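Oxidoreductase (Listeria innocua, PDB 3E18) binds NAD through a Rossmann-fold domain and is probably a dehydrogenase of the GFO/IDH/MocA family, with a substrate that is not known. Local coordinates at residues S25-D28 against N29-V32; E44-Q48 against K49-I53; K141-G144 against E145-H148; D183-L186 against F187-S191. All blocks are in the same frame, centred on the assembly; numbering follows the deposited sequence.

Contact 1: residues S25-D28 against N29-V32; sequences SAAD and NLEV
Ala27 turns its methyl group toward Leu30, where CB meets Leu30 CD2 at 4.1 Å and lies almost as close to Leu30 CB. Leu30 holds CG anti to its backbone N (chi1 178°), and from there the CD2 branch passes alongside the alanine. At the open end of the turn Ser25 OG stands 3.8 Å from Val32 CG2, a loose contact between a hydroxyl and a methyl. No direct hydrogen bond joins the two segments; waters span the gap. Water 1 donates to Ser25 OG at 2.6 Å and accepts from Val32 N at 3.0 Å, while the serine hydroxyl is also hydrogen-bonded to Val21 O of helix 15-25. Water 2 lies 2.9 Å from Ser25 O and 2.7 Å from Leu30 O, but it has more acceptors around it than protons to give, so its bonds are probably shared.

The turn links helix 15-25 to strand 30-36, the edge strand of the parallel sheet, and so belongs to a beta-alpha-beta unit of the Rossmann fold. Strand 6-11 lies next to it, with Tyr6 and Leu8 against Leu30, and Tyr308 and Val312 of helix 307-315 cover the same leucine. Asn309 OD1 accepts from Asp28 N. Small alanine and branched leucine suit the buried side, whereas the polar serine and aspartate suit the exposed one. The chemistry implies a helix-to-strand connection whose inner face is held by apolar packing and whose backbone polar groups are satisfied partly through ordered water.

Contact 2: residues E44-Q48 against K49-I53; sequences EAAAQ and KGLKI
This is a local contact at a helix end: a Schellman motif closes helix 40-47 at the surface of the NAD-binding Rossmann domain, and the loop that follows folds Leu51 and Ile53 back against Ala46 and Ala47. Two backbone bonds define the motif. Leu51 N donates to Ala46 O at 3.2 Å, and inside that loop Gly50 N donates to Ala47 O at 2.9 Å, which also closes a type I turn from Ala47 to Gly50. Gly50 is the C-prime residue; its phi of 72° is one that glycine adopts easily, so its type suits the place. Ala46 O accepts a second hydrogen bond, from Lys49 N at 3.0 Å. The two donors reach it from opposite faces of the carbonyl plane, with Lys49 N far above that plane, 68° out of it.

Side chains pack over the turn: Leu51 CB lies 3.3 Å from Ala46 O, and its CD1 reaches the Ala46 methyl. Behind them lie Tyr13 and Val35, the latter on strand 30-36, so that a small alanine and a branched leucine fit between the helix end and the sheet. Lys42, an NAD-binding residue, belongs to the same helix, close to Ala45. Lys49, by contrast, sends its amino end away from the helix, as suits a charged residue at the surface. Ile53 packs with both branches: CG1 sits between the backbone N and the carbonyl carbon (chi1 55°), which brings CD1 to 4.1 Å from Ala47 CB, while CG2 rests 3.9 Å from Ala46 CB.

Contact 3: residues K141-G144 against E145-H148; sequences KTIG and EMFH
Ile143 lays its CD1 methyl against the CE methyl of Met146, 4.1 Å away, the two side chains crossing at a slant. Met146 runs extended from the backbone to its sulfur and bends only at chi3 (-69°), a turn that swings CE back to the isoleucine. Both are buried: Met137 of helix 129-140 and Val241 of strand 239-243 touch each of them, and the flexible, apolar methionine suits a buried place, bending at its thioether to reach its neighbour.

Between helix 129-140 and strand 146-154 the chain makes a type I beta turn from Lys141 to Gly144, closed by Gly144 N on Lys141 O at 2.9 Å. It leads into a strand of the large mixed sheet of the C-terminal domain, where Phe147 and His148 form a classic beta bulge opposite Lys242. Positive phi at Gly144 (75°) is readily taken by glycine.

On the exposed side Lys141 and Glu145 run side by side in the same direction, suited to solvent by their charges. Their salt bridge is long, with Lys141 NZ 3.9 Å from Glu145 OE2, so the attraction is probably modest. Glu145 N is satisfied elsewhere, by Thr244 OG1.

Contact 4: residues D183-L186 against F187-S191; sequences DQLL and FLVDS
Phe187 N donates to Asp183 O at 2.8 Å, the first of three successive i to i+4 bonds between these segments. Leu188 N follows on Gln184 O at 2.9 Å, and Val189 N on Leu185 O at 3.0 Å. Each donor sits only some 20° off its acceptor's carbonyl plane.

These bonds form the last turn of helix 173-188 in the C-terminal domain, and Val189 is the first residue to leave helical angles. The carbonyls of the last helical residues must therefore look outside the i to i+4 pattern. Leu186 O lies 3.1 Å from Val189 O, an acceptor facing an acceptor; water 3 donates to Leu186 O and, at 2.7 Å, to Phe187 O, although it has more acceptors nearby than protons.

The buried polar side chains are also supplied from outside: Asp183 OD1 forms a salt bridge with Arg126 NH2, and Gln184 NE2 donates to Arg125 O. Arg126 makes a cation-pi contact with Phe187 as well. The Leu185 and Val189 side chains lie side by side, pointing the same way; with CG opposite the backbone N (chi1 176°), Leu185 brings CD1 to 4.0 Å from Val189 CG2. Both rest on Phe218 of strand 211-218, where branched residues fill the helix-to-sheet interface.

In the fold
Contacts 1 and 2 belong to the Rossmann domain and are joined through strand 30-36, which carries part of contact 1 and also touches contact 2; their centres are about 18 Å apart. Contacts 3 and 4 lie in the C-terminal domain, about 15 Å between centres, and both rest on helix 129-140. Contact 4 is the buried one, contact 2 the surface one, and contacts 1 and 3 are partly buried turns leading into strands. Chemistry varies accordingly: water bridges in contact 1, backbone capping in contact 2, a long surface ion pair beside apolar packing in contact 3, and regular helical bonds with buried polar side chains in contact 4.

Contact 1: residues S25-D28 against N29-V32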
ATOM      1  N   SER A  25     -34.960 -18.723   4.619  1.00 41.20           N
ATOM      2  CA  SER A  25     -35.605 -19.811   5.374  1.00 42.06           C
ATOM      3  C   SER A  25     -35.099 -19.981   6.809  1.00 44.57           C
ATOM      4  O   SER A  25     -35.828 -20.474   7.670  1.00 45.38           O
ATOM      5  CB  SER A  25     -35.439 -21.138   4.642  1.00 43.79           C
ATOM      6  OG  SER A  25     -36.105 -21.111   3.398  1.00 49.16           O
ATOM      7  N   ALA A  26     -33.853 -19.578   7.055  1.00 42.08           N
ATOM      8  CA  ALA A  26     -33.248 -19.670   8.380  1.00 39.07           C
ATOM      9  C   ALA A  26     -33.751 -18.592   9.337  1.00 40.22           C
ATOM     10  O   ALA A  26     -33.515 -18.674  10.543  1.00 42.24           O
ATOM     11  CB  ALA A  26     -31.726 -19.619   8.270  1.00 39.11           C
ATOM     12  N   ALA A  27     -34.435 -17.583   8.807  1.00 36.47           N
ATOM     13  CA  ALA A  27     -34.985 -16.511   9.638  1.00 40.25           C
ATOM     14  C   ALA A  27     -36.242 -17.001  10.351  1.00 40.69           C
ATOM     15  O   ALA A  27     -36.878 -17.939   9.892  1.00 40.56           O
ATOM     16  CB  ALA A  27     -35.291 -15.289   8.798  1.00 39.64           C
ATOM     17  N   ASP A  28     -36.597 -16.355  11.459  1.00 43.14           N
ATOM     18  CA  ASP A  28     -37.715 -16.803  12.301  1.00 46.59           C
ATOM     19  C   ASP A  28     -39.082 -16.709  11.633  1.00 48.57           C
ATOM     20  O   ASP A  28     -39.760 -17.728  11.480  1.00 55.58           O
ATOM     21  CB  ASP A  28     -37.727 -16.068  13.646  1.00 45.09           C
ATOM     22  CG  ASP A  28     -36.523 -16.403  14.500  1.00 49.43           C
ATOM     23  OD1 ASP A  28     -36.010 -17.537  14.375  1.00 50.75           O
ATOM     24  OD2 ASP A  28     -36.084 -15.531  15.284  1.00 50.08           O
ATOM     25  N   ASN A  29     -39.480 -15.506  11.225  1.00 41.96           N
ATOM     26  CA  ASN A  29     -40.829 -15.302  10.692  1.00 43.98           C
ATOM     27  C   ASN A  29     -40.856 -14.815   9.248  1.00 42.69           C
ATOM     28  O   ASN A  29     -41.421 -13.765   8.933  1.00 41.60           O
ATOM     29  CB  ASN A  29     -41.618 -14.353  11.591  1.00 47.13           C
ATOM     30  CG  ASN A  29     -41.929 -14.961  12.937  1.00 56.50           C
ATOM     31  OD1 ASN A  29     -42.551 -16.025  13.023  1.00 62.81           O
ATOM     32  ND2 ASN A  29     -41.499 -14.289  14.002  1.00 55.46           N
ATOM     33  N   LEU A  30     -40.231 -15.598   8.381  1.00 36.75           N
ATOM     34  CA  LEU A  30     -40.094 -15.273   6.984  1.00 35.21           C
ATOM     35  C   LEU A  30     -39.942 -16.587   6.263  1.00 35.91           C
ATOM     36  O   LEU A  30     -39.188 -17.441   6.701  1.00 41.52           O
ATOM     37  CB  LEU A  30     -38.833 -14.439   6.774  1.00 39.73           C
ATOM     38  CG  LEU A  30     -38.453 -14.015   5.353  1.00 39.94           C
ATOM     39  CD1 LEU A  30     -39.200 -12.760   4.923  1.00 35.54           C
ATOM     40  CD2 LEU A  30     -36.978 -13.757   5.338  1.00 43.20           C
ATOM     41  N   GLU A  31     -40.655 -16.764   5.165  1.00 33.76           N
ATOM     42  CA  GLU A  31     -40.428 -17.946   4.351  1.00 38.21           C
ATOM     43  C   GLU A  31     -40.361 -17.591   2.870  1.00 34.91           C
ATOM     44  O   GLU A  31     -40.752 -16.486   2.472  1.00 35.06           O
ATOM     45  CB  GLU A  31     -41.478 -19.022   4.648  1.00 40.34           C
ATOM     46  CG  GLU A  31     -42.844 -18.761   4.080  1.00 46.22           C
ATOM     47  CD  GLU A  31     -43.803 -19.925   4.305  1.00 55.00           C
ATOM     48  OE1 GLU A  31     -44.290 -20.083   5.451  1.00 58.32           O
ATOM     49  OE2 GLU A  31     -44.078 -20.666   3.328  1.00 61.53           O
ATOM     50  N   VAL A  32     -39.841 -18.521   2.067  1.00 30.96           N
ATOM     51  CA  VAL A  32     -39.771 -18.338   0.633  1.00 32.22           C
ATOM     52  C   VAL A  32     -41.087 -18.813   0.040  1.00 37.16           C
ATOM     53  O   VAL A  32     -41.395 -20.006   0.052  1.00 39.05           O
ATOM     54  CB  VAL A  32     -38.591 -19.110  -0.007  1.00 30.89           C
ATOM     55  CG1 VAL A  32     -38.551 -18.863  -1.500  1.00 29.12           C
ATOM     56  CG2 VAL A  32     -37.263 -18.711   0.638  1.00 31.47           C
TER
HETATM   57  O   HOH W   1     -38.697 -20.843   3.540  1.00 44.33           O
HETATM   58  O   HOH W   2     -38.561 -19.631   8.154  1.00 54.15           O

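Contact 2: residues E44-Q48 against K49-I53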
ATOM      1  N   GLU A  44     -37.524 -23.828 -14.237  1.00 36.62           N
ATOM      2  CA  GLU A  44     -37.590 -25.291 -14.148  1.00 43.05           C
ATOM      3  C   GLU A  44     -36.703 -25.803 -13.022  1.00 41.30           C
ATOM      4  O   GLU A  44     -37.122 -26.654 -12.232  1.00 45.41           O
ATOM      5  CB  GLU A  44     -37.130 -25.937 -15.458  1.00 42.47           C
ATOM      6  CG  GLU A  44     -38.088 -25.808 -16.642  1.00 48.94           C
ATOM      7  CD  GLU A  44     -37.404 -26.094 -17.996  1.00 55.59           C
ATOM      8  OE1 GLU A  44     -37.982 -25.725 -19.048  1.00 61.83           O
ATOM      9  OE2 GLU A  44     -36.290 -26.676 -18.012  1.00 58.49           O
ATOM     10  N   ALA A  45     -35.482 -25.270 -12.952  1.00 41.90           N
ATOM     11  CA  ALA A  45     -34.521 -25.623 -11.907  1.00 38.86           C
ATOM     12  C   ALA A  45     -35.030 -25.342 -10.490  1.00 38.09           C
ATOM     13  O   ALA A  45     -34.734 -26.105  -9.566  1.00 41.55           O
ATOM     14  CB  ALA A  45     -33.177 -24.930 -12.152  1.00 39.04           C
ATOM     15  N   ALA A  46     -35.787 -24.255 -10.318  1.00 38.70           N
ATOM     16  CA  ALA A  46     -36.380 -23.920  -9.020  1.00 33.94           C
ATOM     17  C   ALA A  46     -37.557 -24.844  -8.687  1.00 36.62           C
ATOM     18  O   ALA A  46     -37.731 -25.260  -7.542  1.00 37.92           O
ATOM     19  CB  ALA A  46     -36.820 -22.480  -9.005  1.00 34.35           C
ATOM     20  N   ALA A  47     -38.356 -25.160  -9.703  1.00 38.43           N
ATOM     21  CA  ALA A  47     -39.469 -26.096  -9.572  1.00 37.98           C
ATOM     22  C   ALA A  47     -38.963 -27.480  -9.151  1.00 44.45           C
ATOM     23  O   ALA A  47     -39.566 -28.137  -8.296  1.00 46.26           O
ATOM     24  CB  ALA A  47     -40.232 -26.183 -10.877  1.00 39.72           C
ATOM     25  N   GLN A  48     -37.829 -27.892  -9.719  1.00 44.50           N
ATOM     26  CA  GLN A  48     -37.184 -29.157  -9.342  1.00 44.41           C
ATOM     27  C   GLN A  48     -36.470 -29.124  -7.981  1.00 46.09           C
ATOM     28  O   GLN A  48     -35.803 -30.085  -7.606  1.00 48.29           O
ATOM     29  CB  GLN A  48     -36.252 -29.645 -10.454  1.00 44.21           C
ATOM     30  CG  GLN A  48     -36.991 -29.996 -11.718  1.00 50.68           C
ATOM     31  CD  GLN A  48     -36.223 -30.949 -12.602  1.00 58.14           C
ATOM     32  OE1 GLN A  48     -35.955 -30.648 -13.771  1.00 57.10           O
ATOM     33  NE2 GLN A  48     -35.859 -32.114 -12.053  1.00 49.39           N
ATOM     34  N   LYS A  49     -36.591 -28.015  -7.255  1.00 42.83           N
ATOM     35  CA  LYS A  49     -36.215 -27.981  -5.850  1.00 43.07           C
ATOM     36  C   LYS A  49     -37.467 -27.829  -4.983  1.00 42.90           C
ATOM     37  O   LYS A  49     -37.382 -27.477  -3.808  1.00 45.10           O
ATOM     38  CB  LYS A  49     -35.191 -26.875  -5.563  1.00 43.48           C
ATOM     39  CG  LYS A  49     -33.844 -27.084  -6.253  1.00 48.72           C
ATOM     40  CD  LYS A  49     -32.683 -26.706  -5.347  1.00 57.67           C
ATOM     41  CE  LYS A  49     -31.367 -27.314  -5.841  1.00 62.89           C
ATOM     42  NZ  LYS A  49     -31.376 -28.806  -5.834  1.00 62.09           N
ATOM     43  N   GLY A  50     -38.630 -28.094  -5.583  1.00 41.82           N
ATOM     44  CA  GLY A  50     -39.903 -28.075  -4.868  1.00 40.79           C
ATOM     45  C   GLY A  50     -40.404 -26.690  -4.492  1.00 41.32           C
ATOM     46  O   GLY A  50     -41.157 -26.541  -3.514  1.00 39.69           O
ATOM     47  N   LEU A  51     -39.980 -25.684  -5.262  1.00 37.06           N
ATOM     48  CA  LEU A  51     -40.336 -24.274  -5.002  1.00 38.12           C
ATOM     49  C   LEU A  51     -41.435 -23.807  -5.949  1.00 34.39           C
ATOM     50  O   LEU A  51     -41.441 -24.186  -7.123  1.00 38.51           O
ATOM     51  CB  LEU A  51     -39.104 -23.367  -5.163  1.00 36.28           C
ATOM     52  CG  LEU A  51     -37.876 -23.642  -4.291  1.00 39.65           C
ATOM     53  CD1 LEU A  51     -36.633 -22.972  -4.871  1.00 38.16           C
ATOM     54  CD2 LEU A  51     -38.109 -23.203  -2.846  1.00 36.02           C
ATOM     55  N   LYS A  52     -42.363 -22.994  -5.442  1.00 36.76           N
ATOM     56  CA  LYS A  52     -43.398 -22.387  -6.291  1.00 36.87           C
ATOM     57  C   LYS A  52     -42.744 -21.452  -7.306  1.00 38.97           C
ATOM     58  O   LYS A  52     -41.845 -20.678  -6.957  1.00 38.25           O
ATOM     59  CB  LYS A  52     -44.402 -21.599  -5.450  1.00 38.90           C
ATOM     60  CG  LYS A  52     -45.576 -21.019  -6.239  1.00 37.61           C
ATOM     61  CD  LYS A  52     -46.080 -19.724  -5.614  1.00 41.31           C
ATOM     62  CE  LYS A  52     -47.514 -19.405  -6.049  1.00 43.87           C
ATOM     63  NZ  LYS A  52     -47.723 -19.510  -7.528  1.00 45.00           N
ATOM     64  N   ILE A  53     -43.178 -21.538  -8.562  1.00 36.02           N
ATOM     65  CA  ILE A  53     -42.660 -20.637  -9.596  1.00 40.34           C
ATOM     66  C   ILE A  53     -43.726 -19.763 -10.246  1.00 41.14           C
ATOM     67  O   ILE A  53     -44.858 -20.200 -10.470  1.00 39.78           O
ATOM     68  CB  ILE A  53     -41.819 -21.370 -10.666  1.00 43.66           C
ATOM     69  CG1 ILE A  53     -42.605 -22.526 -11.291  1.00 45.83           C
ATOM     70  CG2 ILE A  53     -40.505 -21.861 -10.052  1.00 41.73           C
ATOM     71  CD1 ILE A  53     -42.064 -22.982 -12.637  1.00 50.54           C
TER

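Contact 3: residues K141-G144 against E145-H148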
ATOM      1  N   LYS A 141     -10.261  -0.699  21.577  1.00 34.99           N
ATOM      2  CA  LYS A 141      -8.924  -0.108  21.506  1.00 33.66           C
ATOM      3  C   LYS A 141      -7.791  -1.098  21.788  1.00 32.25           C
ATOM      4  O   LYS A 141      -6.833  -0.764  22.469  1.00 32.16           O
ATOM      5  CB  LYS A 141      -8.820   1.141  22.395  1.00 36.70           C
ATOM      6  CG  LYS A 141      -9.735   2.286  21.971  1.00 46.20           C
ATOM      7  CD  LYS A 141      -9.862   3.314  23.086  1.00 54.76           C
ATOM      8  CE  LYS A 141     -10.923   4.366  22.784  1.00 65.50           C
ATOM      9  NZ  LYS A 141     -10.342   5.649  22.293  1.00 68.52           N
ATOM     10  N   THR A 142      -7.919  -2.313  21.253  1.00 27.52           N
ATOM     11  CA  THR A 142      -6.957  -3.388  21.466  1.00 26.97           C
ATOM     12  C   THR A 142      -5.523  -3.013  21.084  1.00 30.52           C
ATOM     13  O   THR A 142      -4.560  -3.434  21.748  1.00 26.64           O
ATOM     14  CB  THR A 142      -7.376  -4.642  20.660  1.00 27.43           C
ATOM     15  OG1 THR A 142      -8.729  -4.966  20.964  1.00 29.40           O
ATOM     16  CG2 THR A 142      -6.506  -5.838  20.990  1.00 33.50           C
ATOM     17  N   ILE A 143      -5.373  -2.246  20.004  1.00 24.35           N
ATOM     18  CA  ILE A 143      -4.064  -1.727  19.627  1.00 22.37           C
ATOM     19  C   ILE A 143      -4.047  -0.207  19.779  1.00 24.09           C
ATOM     20  O   ILE A 143      -3.407   0.503  19.009  1.00 24.18           O
ATOM     21  CB  ILE A 143      -3.613  -2.193  18.227  1.00 23.75           C
ATOM     22  CG1 ILE A 143      -4.659  -1.860  17.145  1.00 25.30           C
ATOM     23  CG2 ILE A 143      -3.346  -3.694  18.237  1.00 23.20           C
ATOM     24  CD1 ILE A 143      -4.214  -2.201  15.723  1.00 23.84           C
ATOM     25  N   GLY A 144      -4.751   0.278  20.794  1.00 29.39           N
ATOM     26  CA  GLY A 144      -4.935   1.721  20.999  1.00 27.25           C
ATOM     27  C   GLY A 144      -5.942   2.258  19.995  1.00 33.21           C
ATOM     28  O   GLY A 144      -6.859   1.540  19.574  1.00 31.02           O
ATOM     29  N   GLU A 145      -5.761   3.515  19.598  1.00 31.78           N
ATOM     30  CA  GLU A 145      -6.570   4.146  18.558  1.00 33.14           C
ATOM     31  C   GLU A 145      -6.111   3.676  17.189  1.00 32.16           C
ATOM     32  O   GLU A 145      -4.982   3.975  16.773  1.00 28.20           O
ATOM     33  CB  GLU A 145      -6.449   5.671  18.653  1.00 35.46           C
ATOM     34  CG  GLU A 145      -6.940   6.211  19.985  1.00 50.07           C
ATOM     35  CD  GLU A 145      -6.995   7.729  20.039  1.00 65.98           C
ATOM     36  OE1 GLU A 145      -6.122   8.392  19.432  1.00 69.84           O
ATOM     37  OE2 GLU A 145      -7.912   8.259  20.705  1.00 72.82           O
ATOM     38  N   MET A 146      -6.975   2.924  16.507  1.00 30.30           N
ATOM     39  CA  MET A 146      -6.678   2.391  15.178  1.00 32.98           C
ATOM     40  C   MET A 146      -6.771   3.556  14.203  1.00 31.72           C
ATOM     41  O   MET A 146      -7.827   4.181  14.096  1.00 37.54           O
ATOM     42  CB  MET A 146      -7.680   1.288  14.803  1.00 33.34           C
ATOM     43  CG  MET A 146      -7.264   0.398  13.640  1.00 33.02           C
ATOM     44  SD  MET A 146      -8.434  -0.932  13.323  1.00 21.40           S
ATOM     45  CE  MET A 146      -8.188  -1.956  14.766  1.00 23.57           C
ATOM     46  N   PHE A 147      -5.669   3.866  13.519  1.00 29.82           N
ATOM     47  CA  PHE A 147      -5.625   5.045  12.634  1.00 28.29           C
ATOM     48  C   PHE A 147      -5.361   4.698  11.172  1.00 26.58           C
ATOM     49  O   PHE A 147      -5.441   5.556  10.304  1.00 20.29           O
ATOM     50  CB  PHE A 147      -4.635   6.118  13.151  1.00 29.70           C
ATOM     51  CG  PHE A 147      -3.172   5.673  13.190  1.00 28.43           C
ATOM     52  CD1 PHE A 147      -2.383   5.678  12.043  1.00 31.03           C
ATOM     53  CD2 PHE A 147      -2.584   5.288  14.393  1.00 30.36           C
ATOM     54  CE1 PHE A 147      -1.045   5.272  12.082  1.00 36.46           C
ATOM     55  CE2 PHE A 147      -1.252   4.899  14.446  1.00 24.60           C
ATOM     56  CZ  PHE A 147      -0.481   4.879  13.289  1.00 34.63           C
ATOM     57  N   HIS A 148      -5.057   3.435  10.884  1.00 21.56           N
ATOM     58  CA  HIS A 148      -4.767   3.061   9.526  1.00 20.30           C
ATOM     59  C   HIS A 148      -5.170   1.605   9.318  1.00 20.89           C
ATOM     60  O   HIS A 148      -4.788   0.762  10.108  1.00 23.95           O
ATOM     61  CB  HIS A 148      -3.278   3.263   9.196  1.00 23.32           C
ATOM     62  CG  HIS A 148      -2.916   2.827   7.808  1.00 27.95           C
ATOM     63  ND1 HIS A 148      -3.249   3.556   6.688  1.00 26.18           N
ATOM     64  CD2 HIS A 148      -2.293   1.710   7.359  1.00 26.69           C
ATOM     65  CE1 HIS A 148      -2.838   2.916   5.609  1.00 29.40           C
ATOM     66  NE2 HIS A 148      -2.254   1.793   5.988  1.00 29.44           N
TER

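Contact 4: residues D183-L186 against F187-S191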
ATOM      1  N   ASP A 183     -17.985  -0.909   2.163  1.00 23.04           N
ATOM      2  CA  ASP A 183     -19.128  -0.885   3.079  1.00 25.89           C
ATOM      3  C   ASP A 183     -18.714  -1.243   4.511  1.00 24.09           C
ATOM      4  O   ASP A 183     -19.094  -0.539   5.459  1.00 26.17           O
ATOM      5  CB  ASP A 183     -20.256  -1.790   2.585  1.00 25.51           C
ATOM      6  CG  ASP A 183     -21.407  -1.837   3.551  1.00 33.53           C
ATOM      7  OD1 ASP A 183     -22.125  -0.815   3.695  1.00 30.89           O
ATOM      8  OD2 ASP A 183     -21.549  -2.887   4.199  1.00 27.87           O
ATOM      9  N   GLN A 184     -17.920  -2.309   4.653  1.00 27.37           N
ATOM     10  CA  GLN A 184     -17.238  -2.629   5.928  1.00 22.61           C
ATOM     11  C   GLN A 184     -16.538  -1.411   6.507  1.00 21.61           C
ATOM     12  O   GLN A 184     -16.752  -1.045   7.662  1.00 24.12           O
ATOM     13  CB  GLN A 184     -16.210  -3.734   5.721  1.00 21.91           C
ATOM     14  CG  GLN A 184     -16.820  -5.150   5.717  1.00 20.15           C
ATOM     15  CD  GLN A 184     -15.799  -6.243   5.419  1.00 26.78           C
ATOM     16  OE1 GLN A 184     -14.641  -5.978   5.094  1.00 28.42           O
ATOM     17  NE2 GLN A 184     -16.232  -7.482   5.545  1.00 24.05           N
ATOM     18  N   LEU A 185     -15.731  -0.756   5.684  1.00 19.12           N
ATOM     19  CA  LEU A 185     -14.920   0.377   6.155  1.00 22.45           C
ATOM     20  C   LEU A 185     -15.755   1.558   6.622  1.00 22.24           C
ATOM     21  O   LEU A 185     -15.464   2.188   7.661  1.00 26.12           O
ATOM     22  CB  LEU A 185     -13.984   0.834   5.025  1.00 23.74           C
ATOM     23  CG  LEU A 185     -13.102   2.064   5.274  1.00 26.19           C
ATOM     24  CD1 LEU A 185     -12.013   1.784   6.310  1.00 23.14           C
ATOM     25  CD2 LEU A 185     -12.503   2.522   3.957  1.00 26.85           C
ATOM     26  N   LEU A 186     -16.772   1.887   5.836  1.00 25.46           N
ATOM     27  CA  LEU A 186     -17.622   3.049   6.135  1.00 23.70           C
ATOM     28  C   LEU A 186     -18.596   2.762   7.288  1.00 26.38           C
ATOM     29  O   LEU A 186     -18.996   3.662   8.048  1.00 27.66           O
ATOM     30  CB  LEU A 186     -18.345   3.501   4.859  1.00 28.74           C
ATOM     31  CG  LEU A 186     -17.809   4.768   4.173  1.00 31.18           C
ATOM     32  CD1 LEU A 186     -16.296   4.762   4.024  1.00 32.43           C
ATOM     33  CD2 LEU A 186     -18.487   5.028   2.828  1.00 26.36           C
ATOM     34  N   PHE A 187     -18.975   1.496   7.410  1.00 22.04           N
ATOM     35  CA  PHE A 187     -19.713   1.015   8.580  1.00 25.58           C
ATOM     36  C   PHE A 187     -18.862   1.129   9.861  1.00 33.13           C
ATOM     37  O   PHE A 187     -19.376   1.523  10.911  1.00 31.81           O
ATOM     38  CB  PHE A 187     -20.188  -0.434   8.335  1.00 22.07           C
ATOM     39  CG  PHE A 187     -20.940  -1.053   9.493  1.00 29.07           C
ATOM     40  CD1 PHE A 187     -21.996  -0.375  10.110  1.00 30.39           C
ATOM     41  CD2 PHE A 187     -20.610  -2.337   9.933  1.00 30.42           C
ATOM     42  CE1 PHE A 187     -22.699  -0.959  11.170  1.00 34.48           C
ATOM     43  CE2 PHE A 187     -21.303  -2.934  11.000  1.00 34.15           C
ATOM     44  CZ  PHE A 187     -22.352  -2.240  11.611  1.00 30.38           C
ATOM     45  N   LEU A 188     -17.569   0.802   9.772  1.00 30.71           N
ATOM     46  CA  LEU A 188     -16.676   0.861  10.939  1.00 28.40           C
ATOM     47  C   LEU A 188     -16.337   2.288  11.386  1.00 31.85           C
ATOM     48  O   LEU A 188     -16.445   2.620  12.567  1.00 28.72           O
ATOM     49  CB  LEU A 188     -15.383   0.089  10.669  1.00 32.04           C
ATOM     50  CG  LEU A 188     -14.454  -0.130  11.865  1.00 34.77           C
ATOM     51  CD1 LEU A 188     -15.154  -0.890  12.999  1.00 34.14           C
ATOM     52  CD2 LEU A 188     -13.189  -0.853  11.434  1.00 33.23           C
ATOM     53  N   VAL A 189     -15.924   3.120  10.431  1.00 25.64           N
ATOM     54  CA  VAL A 189     -15.381   4.445  10.731  1.00 31.50           C
ATOM     55  C   VAL A 189     -16.524   5.448  10.803  1.00 31.00           C
ATOM     56  O   VAL A 189     -17.338   5.523   9.889  1.00 34.32           O
ATOM     57  CB  VAL A 189     -14.331   4.854   9.663  1.00 26.57           C
ATOM     58  CG1 VAL A 189     -13.722   6.224   9.985  1.00 29.99           C
ATOM     59  CG2 VAL A 189     -13.228   3.792   9.568  1.00 25.92           C
ATOM     60  N   ASP A 190     -16.601   6.200  11.894  1.00 37.33           N
ATOM     61  CA  ASP A 190     -17.645   7.212  12.059  1.00 38.09           C
ATOM     62  C   ASP A 190     -17.070   8.569  11.701  1.00 40.81           C
ATOM     63  O   ASP A 190     -16.845   9.431  12.567  1.00 38.23           O
ATOM     64  CB  ASP A 190     -18.218   7.188  13.488  1.00 43.63           C
ATOM     65  CG  ASP A 190     -19.332   8.215  13.706  1.00 51.05           C
ATOM     66  OD1 ASP A 190     -20.130   8.477  12.774  1.00 48.99           O
ATOM     67  OD2 ASP A 190     -19.394   8.773  14.824  1.00 58.25           O
ATOM     68  N   SER A 191     -16.831   8.743  10.402  1.00 37.51           N
ATOM     69  CA  SER A 191     -16.215   9.946   9.861  1.00 35.58           C
ATOM     70  C   SER A 191     -16.477  10.014   8.361  1.00 35.57           C
ATOM     71  O   SER A 191     -16.589   8.986   7.685  1.00 34.86           O
ATOM     72  CB  SER A 191     -14.705   9.946  10.127  1.00 35.20           C
ATOM     73  OG  SER A 191     -14.147  11.221   9.863  1.00 30.43           O
TER
HETATM   74  O   HOH W   3     -19.912   4.135  10.979  1.00 44.77           O